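Local coordinates for protein putative cathepsin d (Ixodes ricinus, PDB 5N7Q) that probably cleaves proteins as an aspartic endopeptidase of the pepsin-like A1 family, captured here in its mature form with the inhibitor pepstatin A bound, at residues P21-Q29 with S89-S97; T51-R59 with S115-G123. All coordinates share one frame; numbering follows the deposited sequence. Where two conformers were deposited one is given.

Contact 1: residues P21-Q29 with S89-S97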
ATOM      1  N   PRO A  21       7.507  -6.742 -10.472  1.00  8.77           N
ATOM      2  CA  PRO A  21       8.274  -6.292 -11.614  1.00  9.00           C
ATOM      3  C   PRO A  21       7.561  -5.348 -12.583  1.00  9.32           C
ATOM      4  O   PRO A  21       6.376  -5.489 -12.848  1.00  8.91           O
ATOM      5  CB  PRO A  21       8.609  -7.602 -12.322  1.00  9.07           C
ATOM      6  CG  PRO A  21       7.414  -8.447 -12.049  1.00  9.15           C
ATOM      7  CD  PRO A  21       7.099  -8.150 -10.619  1.00  8.91           C
ATOM      8  N   ILE A  22       8.336  -4.394 -13.098  1.00  8.69           N
ATOM      9  CA  ILE A  22       7.900  -3.559 -14.222  1.00  9.32           C
ATOM     10  C   ILE A  22       9.098  -3.396 -15.125  1.00  9.61           C
ATOM     11  O   ILE A  22      10.208  -3.673 -14.719  1.00 10.62           O
ATOM     12  CB  ILE A  22       7.327  -2.167 -13.821  1.00  9.74           C
ATOM     13  CG1 ILE A  22       8.385  -1.235 -13.200  1.00  9.92           C
ATOM     14  CG2 ILE A  22       6.122  -2.330 -12.890  1.00  9.69           C
ATOM     15  CD1 ILE A  22       7.935   0.209 -12.994  1.00 10.44           C
ATOM     16  N   SER A  23       8.843  -2.927 -16.333  1.00  9.80           N
ATOM     17  CA  SER A  23       9.947  -2.423 -17.155  1.00 10.89           C
ATOM     18  C   SER A  23       9.646  -1.065 -17.687  1.00 11.14           C
ATOM     19  O   SER A  23       8.478  -0.656 -17.807  1.00 11.07           O
ATOM     20  CB  SER A  23      10.304  -3.383 -18.299  1.00 11.28           C
ATOM     21  OG  SER A  23       9.372  -3.362 -19.361  1.00 11.73           O
ATOM     22  N   ILE A  24      10.736  -0.349 -17.998  1.00 11.06           N
ATOM     23  CA  ILE A  24      10.677   0.977 -18.583  1.00 11.39           C
ATOM     24  C   ILE A  24      11.570   0.972 -19.817  1.00 11.14           C
ATOM     25  O   ILE A  24      12.676   0.454 -19.778  1.00 11.03           O
ATOM     26  CB  ILE A  24      11.186   2.059 -17.608  1.00 11.55           C
ATOM     27  CG1 ILE A  24      10.473   1.999 -16.238  1.00 11.48           C
ATOM     28  CG2 ILE A  24      11.103   3.447 -18.231  1.00 11.21           C
ATOM     29  CD1 ILE A  24       9.023   2.443 -16.183  1.00 11.92           C
ATOM     30  N   GLY A  25      11.105   1.593 -20.895  1.00 10.73           N
ATOM     31  CA  GLY A  25      12.001   1.964 -22.011  1.00 11.89           C
ATOM     32  C   GLY A  25      12.097   0.892 -23.059  1.00 11.40           C
ATOM     33  O   GLY A  25      11.511  -0.192 -22.950  1.00 12.02           O
ATOM     34  N   THR A  26      12.848   1.230 -24.105  1.00 11.97           N
ATOM     35  CA  THR A  26      12.980   0.395 -25.303  1.00 13.03           C
ATOM     36  C   THR A  26      14.473   0.332 -25.662  1.00 12.50           C
ATOM     37  O   THR A  26      15.038   1.344 -26.017  1.00 12.65           O
ATOM     38  CB  THR A  26      12.190   0.993 -26.480  1.00 13.16           C
ATOM     39  OG1 THR A  26      10.837   1.260 -26.048  1.00 12.94           O
ATOM     40  CG2 THR A  26      12.173   0.054 -27.642  1.00 14.06           C
ATOM     41  N   PRO A  27      15.128  -0.818 -25.533  1.00 13.27           N
ATOM     42  CA  PRO A  27      14.551  -2.062 -25.028  1.00 13.47           C
ATOM     43  C   PRO A  27      14.238  -1.984 -23.526  1.00 12.86           C
ATOM     44  O   PRO A  27      14.664  -1.040 -22.867  1.00 12.10           O
ATOM     45  CB  PRO A  27      15.665  -3.089 -25.285  1.00 14.91           C
ATOM     46  CG  PRO A  27      16.913  -2.293 -25.304  1.00 14.51           C
ATOM     47  CD  PRO A  27      16.554  -0.965 -25.884  1.00 14.45           C
ATOM     48  N   PRO A  28      13.514  -2.981 -22.999  1.00 12.25           N
ATOM     49  CA  PRO A  28      13.084  -2.912 -21.594  1.00 12.12           C
ATOM     50  C   PRO A  28      14.218  -2.880 -20.582  1.00 11.97           C
ATOM     51  O   PRO A  28      15.191  -3.647 -20.687  1.00 12.98           O
ATOM     52  CB  PRO A  28      12.245  -4.186 -21.425  1.00 12.00           C
ATOM     53  CG  PRO A  28      11.757  -4.490 -22.807  1.00 12.38           C
ATOM     54  CD  PRO A  28      12.909  -4.128 -23.691  1.00 12.23           C
ATOM     55  N   GLN A  29      14.110  -1.968 -19.624  1.00 10.73           N
ATOM     56  CA  GLN A  29      14.941  -1.941 -18.428  1.00 10.24           C
ATOM     57  C   GLN A  29      14.072  -2.378 -17.260  1.00 10.38           C
ATOM     58  O   GLN A  29      13.006  -1.814 -17.036  1.00 10.69           O
ATOM     59  CB  GLN A  29      15.482  -0.554 -18.178  1.00 10.10           C
ATOM     60  CG  GLN A  29      16.361  -0.051 -19.323  1.00 10.47           C
ATOM     61  CD  GLN A  29      16.818   1.381 -19.118  1.00 10.67           C
ATOM     62  OE1 GLN A  29      17.180   1.784 -18.001  1.00 11.08           O
ATOM     63  NE2 GLN A  29      16.842   2.152 -20.203  1.00 11.84           N
ATOM     64  N   SER A  89      10.964  12.393 -16.244  1.00  9.74           N
ATOM     65  CA  SER A  89      11.174  11.942 -17.636  1.00  9.92           C
ATOM     66  C   SER A  89       9.925  11.194 -18.070  1.00 10.14           C
ATOM     67  O   SER A  89       8.995  11.027 -17.283  1.00 10.02           O
ATOM     68  CB  SER A  89      12.419  11.047 -17.728  1.00 10.14           C
ATOM     69  OG  SER A  89      13.590  11.809 -17.423  1.00 10.43           O
ATOM     70  N   LYS A  90       9.875  10.789 -19.331  1.00 10.06           N
ATOM     71  CA  LYS A  90       8.723  10.050 -19.856  1.00 11.47           C
ATOM     72  C   LYS A  90       9.204   8.905 -20.712  1.00 11.07           C
ATOM     73  O   LYS A  90      10.164   9.051 -21.479  1.00 10.85           O
ATOM     74  CB  LYS A  90       7.868  11.034 -20.670  1.00 13.22           C
ATOM     75  CG  LYS A  90       6.547  10.544 -21.253  1.00 15.65           C
ATOM     76  CD  LYS A  90       5.584  11.720 -21.560  1.00 17.09           C
ATOM     77  CE  LYS A  90       6.182  12.754 -22.515  1.00 19.10           C
ATOM     78  NZ  LYS A  90       5.178  13.772 -22.989  1.00 20.79           N
ATOM     79  N   ASP A  91       8.569   7.743 -20.599  1.00 10.69           N
ATOM     80  CA  ASP A  91       8.974   6.581 -21.392  1.00 10.38           C
ATOM     81  C   ASP A  91       7.835   5.568 -21.369  1.00 10.69           C
ATOM     82  O   ASP A  91       6.823   5.766 -20.671  1.00 10.80           O
ATOM     83  CB  ASP A  91      10.293   5.975 -20.855  1.00 10.91           C
ATOM     84  CG  ASP A  91      11.147   5.357 -21.943  1.00 10.80           C
ATOM     85  OD1 ASP A  91      10.562   4.893 -22.953  1.00 11.36           O
ATOM     86  OD2 ASP A  91      12.379   5.287 -21.785  1.00 11.41           O
ATOM     87  N   VAL A  92       7.998   4.512 -22.139  1.00 10.43           N
ATOM     88  CA  VAL A  92       7.105   3.357 -22.104  0.50 10.54           C
ATOM     89  C   VAL A  92       7.252   2.637 -20.764  1.00 10.65           C
ATOM     90  O   VAL A  92       8.366   2.424 -20.317  1.00 11.62           O
ATOM     91  CB  VAL A  92       7.463   2.377 -23.246  0.50 10.73           C
ATOM     92  CG1 VAL A  92       6.670   1.073 -23.127  0.50 10.66           C
ATOM     93  CG2 VAL A  92       7.221   3.021 -24.610  0.50 10.55           C
ATOM     94  N   CYS A  93       6.128   2.245 -20.148  1.00 10.34           N
ATOM     95  CA  CYS A  93       6.095   1.471 -18.892  1.00 10.69           C
ATOM     96  C   CYS A  93       5.298   0.197 -19.153  1.00 10.66           C
ATOM     97  O   CYS A  93       4.198   0.260 -19.714  1.00 11.39           O
ATOM     98  CB  CYS A  93       5.408   2.273 -17.786  1.00 10.86           C
ATOM     99  SG  CYS A  93       5.224   1.394 -16.201  1.00 12.16           S
ATOM    100  N   ARG A  94       5.879  -0.947 -18.810  1.00 10.37           N
ATOM    101  CA  ARG A  94       5.227  -2.241 -19.016  1.00 10.68           C
ATOM    102  C   ARG A  94       4.919  -2.929 -17.707  1.00 10.74           C
ATOM    103  O   ARG A  94       5.779  -3.058 -16.835  1.00 10.95           O
ATOM    104  CB  ARG A  94       6.110  -3.172 -19.857  1.00 11.21           C
ATOM    105  CG  ARG A  94       6.425  -2.600 -21.214  1.00 12.57           C
ATOM    106  CD  ARG A  94       7.252  -3.562 -22.038  1.00 13.66           C
ATOM    107  NE  ARG A  94       7.834  -2.894 -23.186  1.00 15.52           N
ATOM    108  CZ  ARG A  94       8.853  -2.032 -23.126  1.00 15.70           C
ATOM    109  NH1 ARG A  94       9.442  -1.705 -21.962  1.00 15.31           N
ATOM    110  NH2 ARG A  94       9.312  -1.507 -24.259  1.00 16.03           N
ATOM    111  N   ILE A  95       3.678  -3.406 -17.627  1.00 10.94           N
ATOM    112  CA  ILE A  95       3.178  -4.248 -16.546  1.00 11.30           C
ATOM    113  C   ILE A  95       2.560  -5.482 -17.203  1.00 11.17           C
ATOM    114  O   ILE A  95       1.598  -5.369 -17.962  1.00 12.04           O
ATOM    115  CB  ILE A  95       2.094  -3.543 -15.723  1.00 11.43           C
ATOM    116  CG1 ILE A  95       2.674  -2.309 -15.023  1.00 11.50           C
ATOM    117  CG2 ILE A  95       1.449  -4.526 -14.747  1.00 12.52           C
ATOM    118  CD1 ILE A  95       1.624  -1.420 -14.385  1.00 11.72           C
ATOM    119  N   GLY A  96       3.181  -6.637 -17.000  1.00 12.67           N
ATOM    120  CA  GLY A  96       2.803  -7.837 -17.738  1.00 13.30           C
ATOM    121  C   GLY A  96       2.826  -7.543 -19.230  1.00 13.96           C
ATOM    122  O   GLY A  96       3.820  -6.991 -19.730  1.00 13.49           O
ATOM    123  N   SER A  97       1.745  -7.868 -19.931  1.00 14.04           N
ATOM    124  CA  SER A  97       1.649  -7.618 -21.369  1.00 14.33           C
ATOM    125  C   SER A  97       1.087  -6.233 -21.702  1.00 13.74           C
ATOM    126  O   SER A  97       0.905  -5.902 -22.879  1.00 14.10           O
ATOM    127  CB  SER A  97       0.817  -8.725 -22.045  1.00 15.44           C
ATOM    128  OG  SER A  97      -0.535  -8.612 -21.667  1.00 18.78           O
TER
HETATM  129  O   HOH W   1       5.145  -7.271 -14.956  1.00 14.33           O

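Contact 2: residues T51-R59 with S115-G123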
ATOM      1  N   THR A  51      25.061   7.577  -5.796  1.00 15.33           N
ATOM      2  CA  THR A  51      25.084   7.354  -4.354  1.00 15.33           C
ATOM      3  C   THR A  51      25.125   5.851  -4.058  1.00 15.43           C
ATOM      4  O   THR A  51      24.824   5.017  -4.928  1.00 15.30           O
ATOM      5  CB  THR A  51      23.834   7.925  -3.664  1.00 14.90           C
ATOM      6  OG1 THR A  51      22.661   7.258  -4.164  1.00 14.77           O
ATOM      7  CG2 THR A  51      23.684   9.432  -3.870  1.00 15.05           C
ATOM      8  N   LYS A  52      25.449   5.520  -2.811  1.00 15.62           N
ATOM      9  CA  LYS A  52      25.415   4.125  -2.355  1.00 16.12           C
ATOM     10  C   LYS A  52      24.046   3.503  -2.668  1.00 14.28           C
ATOM     11  O   LYS A  52      23.952   2.373  -3.170  1.00 14.64           O
ATOM     12  CB  LYS A  52      25.719   4.068  -0.857  1.00 17.81           C
ATOM     13  CG  LYS A  52      25.781   2.669  -0.266  1.00 20.00           C
ATOM     14  CD  LYS A  52      26.379   2.679   1.137  1.00 22.00           C
ATOM     15  CE  LYS A  52      25.388   3.152   2.179  1.00 24.01           C
ATOM     16  NZ  LYS A  52      25.944   3.057   3.567  1.00 25.31           N
ATOM     17  N   TYR A  53      22.990   4.264  -2.387  1.00 13.32           N
ATOM     18  CA  TYR A  53      21.629   3.805  -2.652  1.00 12.98           C
ATOM     19  C   TYR A  53      21.454   3.434  -4.119  1.00 12.83           C
ATOM     20  O   TYR A  53      21.025   2.322  -4.470  1.00 11.93           O
ATOM     21  CB  TYR A  53      20.622   4.889  -2.257  1.00 12.84           C
ATOM     22  CG  TYR A  53      19.241   4.607  -2.794  1.00 12.19           C
ATOM     23  CD1 TYR A  53      18.442   3.589  -2.267  1.00 11.94           C
ATOM     24  CD2 TYR A  53      18.732   5.325  -3.870  1.00 12.68           C
ATOM     25  CE1 TYR A  53      17.188   3.315  -2.796  1.00 12.04           C
ATOM     26  CE2 TYR A  53      17.487   5.050  -4.396  1.00 12.73           C
ATOM     27  CZ  TYR A  53      16.703   4.057  -3.862  1.00 12.26           C
ATOM     28  OH  TYR A  53      15.463   3.828  -4.407  1.00 12.91           O
ATOM     29  N   CYS A  54      21.827   4.347  -4.997  1.00 12.66           N
ATOM     30  CA  CYS A  54      21.596   4.131  -6.428  1.00 13.14           C
ATOM     31  C   CYS A  54      22.449   2.991  -6.969  1.00 13.68           C
ATOM     32  O   CYS A  54      21.968   2.179  -7.761  1.00 12.75           O
ATOM     33  CB  CYS A  54      21.816   5.416  -7.211  1.00 13.50           C
ATOM     34  SG  CYS A  54      20.562   6.638  -6.806  1.00 14.45           S
ATOM     35  N   LEU A  55      23.681   2.872  -6.480  1.00 14.45           N
ATOM     36  CA  LEU A  55      24.572   1.825  -6.986  1.00 15.93           C
ATOM     37  C   LEU A  55      24.179   0.426  -6.558  1.00 15.72           C
ATOM     38  O   LEU A  55      24.625  -0.547  -7.182  1.00 16.81           O
ATOM     39  CB  LEU A  55      26.018   2.131  -6.621  1.00 18.62           C
ATOM     40  CG  LEU A  55      26.586   3.365  -7.339  1.00 20.23           C
ATOM     41  CD1 LEU A  55      28.060   3.451  -7.004  1.00 22.70           C
ATOM     42  CD2 LEU A  55      26.389   3.384  -8.857  1.00 21.48           C
ATOM     43  N   HIS A  56      23.322   0.324  -5.534  1.00 13.84           N
ATOM     44  CA  HIS A  56      22.804  -0.972  -5.083  1.00 14.38           C
ATOM     45  C   HIS A  56      21.341  -1.197  -5.415  1.00 13.41           C
ATOM     46  O   HIS A  56      20.693  -2.062  -4.824  1.00 14.18           O
ATOM     47  CB  HIS A  56      23.081  -1.146  -3.598  1.00 14.75           C
ATOM     48  CG  HIS A  56      24.534  -1.263  -3.315  1.00 15.68           C
ATOM     49  ND1 HIS A  56      25.320  -0.175  -3.028  1.00 16.78           N
ATOM     50  CD2 HIS A  56      25.367  -2.329  -3.385  1.00 15.91           C
ATOM     51  CE1 HIS A  56      26.575  -0.569  -2.895  1.00 16.56           C
ATOM     52  NE2 HIS A  56      26.625  -1.869  -3.108  1.00 16.85           N
ATOM     53  N   HIS A  57      20.824  -0.442  -6.382  1.00 12.61           N
ATOM     54  CA  HIS A  57      19.482  -0.664  -6.911  1.00 12.36           C
ATOM     55  C   HIS A  57      19.532  -0.626  -8.416  1.00 11.84           C
ATOM     56  O   HIS A  57      20.568  -0.241  -8.996  1.00 12.80           O
ATOM     57  CB  HIS A  57      18.488   0.359  -6.342  1.00 12.07           C
ATOM     58  CG  HIS A  57      18.153   0.103  -4.910  1.00 12.16           C
ATOM     59  ND1 HIS A  57      18.914   0.583  -3.864  1.00 12.62           N
ATOM     60  CD2 HIS A  57      17.179  -0.654  -4.352  1.00 12.06           C
ATOM     61  CE1 HIS A  57      18.401   0.156  -2.727  1.00 12.63           C
ATOM     62  NE2 HIS A  57      17.362  -0.613  -2.997  1.00 11.96           N
ATOM     63  N   HIS A  58      18.472  -1.084  -9.075  1.00 11.60           N
ATOM     64  CA  HIS A  58      18.383  -0.937 -10.527  1.00 12.64           C
ATOM     65  C   HIS A  58      18.111   0.514 -10.903  1.00 11.53           C
ATOM     66  O   HIS A  58      17.285   1.192 -10.284  1.00 10.59           O
ATOM     67  CB  HIS A  58      17.360  -1.883 -11.125  1.00 13.57           C
ATOM     68  CG  HIS A  58      17.551  -3.295 -10.692  1.00 16.90           C
ATOM     69  ND1 HIS A  58      16.654  -3.931  -9.863  1.00 19.15           N
ATOM     70  CD2 HIS A  58      18.573  -4.158 -10.880  1.00 18.88           C
ATOM     71  CE1 HIS A  58      17.098  -5.145  -9.591  1.00 20.20           C
ATOM     72  NE2 HIS A  58      18.259  -5.310 -10.201  1.00 19.70           N
ATOM     73  N   ARG A  59      18.851   0.999 -11.895  1.00 11.16           N
ATOM     74  CA  ARG A  59      18.768   2.398 -12.335  1.00 11.50           C
ATOM     75  C   ARG A  59      18.212   2.511 -13.743  1.00 11.42           C
ATOM     76  O   ARG A  59      18.422   1.625 -14.592  1.00 13.22           O
ATOM     77  CB  ARG A  59      20.140   3.078 -12.208  1.00 11.69           C
ATOM     78  CG  ARG A  59      20.685   3.132 -10.789  1.00 12.74           C
ATOM     79  CD  ARG A  59      22.127   3.628 -10.688  1.00 14.25           C
ATOM     80  NE  ARG A  59      23.019   2.836 -11.520  1.00 16.05           N
ATOM     81  CZ  ARG A  59      23.451   1.594 -11.270  1.00 19.28           C
ATOM     82  NH1 ARG A  59      23.101   0.923 -10.171  1.00 19.77           N
ATOM     83  NH2 ARG A  59      24.251   0.992 -12.163  1.00 20.67           N
ATOM     84  N   SER A 115      13.556   2.845   5.162  1.00 14.11           N
ATOM     85  CA  SER A 115      12.562   1.981   4.534  1.00 14.32           C
ATOM     86  C   SER A 115      12.707   1.976   3.020  1.00 13.77           C
ATOM     87  O   SER A 115      12.402   0.978   2.393  1.00 15.65           O
ATOM     88  CB  SER A 115      11.149   2.401   4.928  1.00 15.30           C
ATOM     89  OG  SER A 115      10.982   2.353   6.343  1.00 17.64           O
ATOM     90  N   LEU A 116      13.204   3.079   2.458  1.00 12.43           N
ATOM     91  CA  LEU A 116      13.461   3.161   1.022  1.00 12.27           C
ATOM     92  C   LEU A 116      14.912   2.783   0.701  1.00 12.10           C
ATOM     93  O   LEU A 116      15.186   2.038  -0.256  1.00 11.78           O
ATOM     94  CB  LEU A 116      13.161   4.575   0.508  1.00 11.76           C
ATOM     95  CG  LEU A 116      11.710   5.038   0.677  1.00 12.03           C
ATOM     96  CD1 LEU A 116      11.479   6.419   0.084  1.00 12.25           C
ATOM     97  CD2 LEU A 116      10.698   4.036   0.112  1.00 11.90           C
ATOM     98  N   LEU A 117      15.845   3.279   1.518  1.00 11.95           N
ATOM     99  CA  LEU A 117      17.274   3.131   1.215  1.00 13.09           C
ATOM    100  C   LEU A 117      17.756   1.695   1.216  1.00 13.72           C
ATOM    101  O   LEU A 117      18.614   1.328   0.412  1.00 13.83           O
ATOM    102  CB  LEU A 117      18.112   3.947   2.181  1.00 13.10           C
ATOM    103  CG  LEU A 117      17.969   5.467   2.052  1.00 13.51           C
ATOM    104  CD1 LEU A 117      18.564   6.174   3.250  1.00 14.05           C
ATOM    105  CD2 LEU A 117      18.601   5.992   0.777  1.00 14.24           C
ATOM    106  N   GLU A 118      17.161   0.879   2.076  1.00 14.16           N
ATOM    107  CA  GLU A 118      17.547  -0.518   2.171  1.00 16.40           C
ATOM    108  C   GLU A 118      16.495  -1.467   1.627  1.00 15.80           C
ATOM    109  O   GLU A 118      16.558  -2.674   1.865  1.00 17.14           O
ATOM    110  CB  GLU A 118      17.903  -0.826   3.623  1.00 18.63           C
ATOM    111  CG  GLU A 118      19.147  -0.076   4.104  1.00 20.79           C
ATOM    112  CD  GLU A 118      20.381  -0.251   3.196  1.00 23.32           C
ATOM    113  OE1 GLU A 118      20.562  -1.307   2.534  1.00 25.48           O
ATOM    114  OE2 GLU A 118      21.192   0.688   3.141  1.00 25.04           O
ATOM    115  N   ALA A 119      15.556  -0.941   0.843  1.00 14.66           N
ATOM    116  CA  ALA A 119      14.446  -1.725   0.308  1.00 15.17           C
ATOM    117  C   ALA A 119      14.916  -2.704  -0.770  1.00 14.96           C
ATOM    118  O   ALA A 119      15.912  -2.451  -1.462  1.00 15.25           O
ATOM    119  CB  ALA A 119      13.367  -0.819  -0.257  1.00 15.10           C
ATOM    120  N   PRO A 120      14.175  -3.818  -0.925  1.00 15.97           N
ATOM    121  CA  PRO A 120      14.421  -4.776  -1.997  1.00 16.50           C
ATOM    122  C   PRO A 120      13.873  -4.272  -3.334  1.00 15.49           C
ATOM    123  O   PRO A 120      14.229  -4.793  -4.401  1.00 18.60           O
ATOM    124  CB  PRO A 120      13.635  -6.006  -1.533  1.00 16.37           C
ATOM    125  CG  PRO A 120      12.513  -5.451  -0.747  1.00 17.14           C
ATOM    126  CD  PRO A 120      13.078  -4.263  -0.033  1.00 16.81           C
ATOM    127  N   PHE A 121      13.012  -3.273  -3.268  1.00 13.60           N
ATOM    128  CA  PHE A 121      12.449  -2.648  -4.459  1.00 12.43           C
ATOM    129  C   PHE A 121      13.259  -1.400  -4.825  1.00 10.90           C
ATOM    130  O   PHE A 121      13.967  -0.828  -3.981  1.00 11.46           O
ATOM    131  CB  PHE A 121      10.970  -2.327  -4.267  1.00 13.27           C
ATOM    132  CG  PHE A 121      10.665  -1.565  -3.006  1.00 13.84           C
ATOM    133  CD1 PHE A 121      10.810  -0.198  -2.964  1.00 14.19           C
ATOM    134  CD2 PHE A 121      10.259  -2.236  -1.842  1.00 15.88           C
ATOM    135  CE1 PHE A 121      10.532   0.529  -1.815  1.00 14.92           C
ATOM    136  CE2 PHE A 121       9.981  -1.516  -0.682  1.00 16.66           C
ATOM    137  CZ  PHE A 121      10.119  -0.126  -0.667  1.00 16.42           C
ATOM    138  N   ASP A 122      13.124  -1.015  -6.082  1.00  9.31           N
ATOM    139  CA  ASP A 122      13.835   0.152  -6.638  1.00  9.44           C
ATOM    140  C   ASP A 122      13.050   1.421  -6.537  1.00  9.25           C
ATOM    141  O   ASP A 122      13.636   2.495  -6.510  1.00  9.86           O
ATOM    142  CB  ASP A 122      14.190  -0.105  -8.087  1.00  9.66           C
ATOM    143  CG  ASP A 122      14.936  -1.418  -8.264  1.00 10.74           C
ATOM    144  OD1 ASP A 122      15.985  -1.607  -7.607  1.00 11.68           O
ATOM    145  OD2 ASP A 122      14.419  -2.322  -8.954  1.00 11.48           O
ATOM    146  N   GLY A 123      11.734   1.332  -6.493  1.00  8.76           N
ATOM    147  CA  GLY A 123      10.922   2.536  -6.455  1.00  8.60           C
ATOM    148  C   GLY A 123       9.488   2.233  -6.148  1.00  8.74           C
ATOM    149  O   GLY A 123       9.151   1.148  -5.679  1.00  8.49           O
TER
HETATM  150  O   HOH W   2      14.078   1.903  -2.956  1.00 11.53           O

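Contact 1: residues P21-Q29 with S89-S97
Ser23 and Arg94 form an antiparallel hydrogen-bonded pair that joins strand 17-24 to strand 82-95. Arg94 N reaches Ser23 O at 2.8 Å, and Ser23 N returns a bond to Arg94 O. Next along, Ile24 and Cys93 are a non-hydrogen-bonded pair with CA atoms 4.6 Å apart, and Gly25 N to Val92 O carries the pairing into the turn.

The isoleucine and Cys93 side is buried and apolar but more loosely packed. Ile24 CD1 rests 3.9 Å from Cys93 SG, and Ile22 CG2 meets Ile95 CG1 obliquely, while Leu42 and Leu44 of strand 42-45 pack against the two isoleucines of strand 17-24.

On the other face Ser23 is buried, while Arg94 is partly exposed and the exposed Pro28 lies at its outer side. The tight grip is here: the arginine, extended from CG to NE, brings its guanidinium end-on to Gly25 O, NH1 at 2.7 Å in the carbonyl plane and NH2 at 2.9 Å above it. Chi1 of 75° sets Ser23 OG beside the aliphatic part of Arg94 and 3.1 Å from NH1, which donates to it. Val92 CG1 lies over one guanidinium face and Pro28 CG over the opposite one, offset toward the rim.

Three side-chain bonds and two apolar covers thus fix the rotation of the guanidinium, and its charge probably polarises the Gly25 carbonyl, tying the turn after strand 17-24 to the neighbouring strand.

Contact 2: residues T51-R59 with S115-G123
Tyr53, on the short helix 52-55, whose N-cap Thr51 accepts from Cys54 N through OG1, lies against the end of helix 114-117: Tyr53 CB is 3.8 Å from Leu117 CD2, the two side chains crossing at about a right angle. With CG anti to the backbone N, chi1 167° sets the tyrosine ring edge beside Leu117 O, and the hydroxyl donates to a water 2.8 Å from Tyr53 OH. That water in turn donates to Leu116 O and Phe121 O, so one solvent molecule joins the ring to two backbone carbonyls.

Cys54 ties the helix to Cys49 through a disulfide. His57 then spans the two segments with both ring nitrogens as donors: ND1 to Tyr53 O at 2.8 Å and NE2 to Ala119 O at 2.8 Å, the latter fairly straight. Tyr53 CE1 sits over one face of the imidazole, offset toward its rim. Since both nitrogens donate, the ring is probably protonated; the Asp122 carboxylate, not in contact with the ring nitrogens, might help to stabilise that state.

At His58 the backbone N approaches Asp122 OD1 from above the carboxylate plane, whereas ND1 meets OD2 on the syn side at 2.9 Å but 30° out of that plane, the His58 ring and carboxylate planes being 75° apart. Asp122 OD2 also accepts from Gln32 N of strand 29-36.

The result is a His-carboxylate hydrogen bond beside a doubly anchored histidine, packing a disulfide-bearing helical turn against the segment after helix 114-117 in the N-terminal lobe of a pepsin-like fold.

Contacts 1 and 2 have centres 18 Å apart, and their segments alternate along the chain. They meet directly where Gln29 OE1 packs 3.6 Å from Arg59 O, and Gln29 OE1 also accepts from Asp61 N just beyond contact 2. Strand 29-36, which carries the predicted catalytic Asp36, is common to both: Ile22 packs on its Val33 and Phe35, while Asp122 and Gly123 form backbone bonds with Gln32 and Ile34. Contact 2 lies nearer the active site, with the Leu116 side chain about 8 Å from that of Asp36 and touching the bound peptide inhibitor; the Ile22 side chain of contact 1 is about 12 Å from that of Asp36.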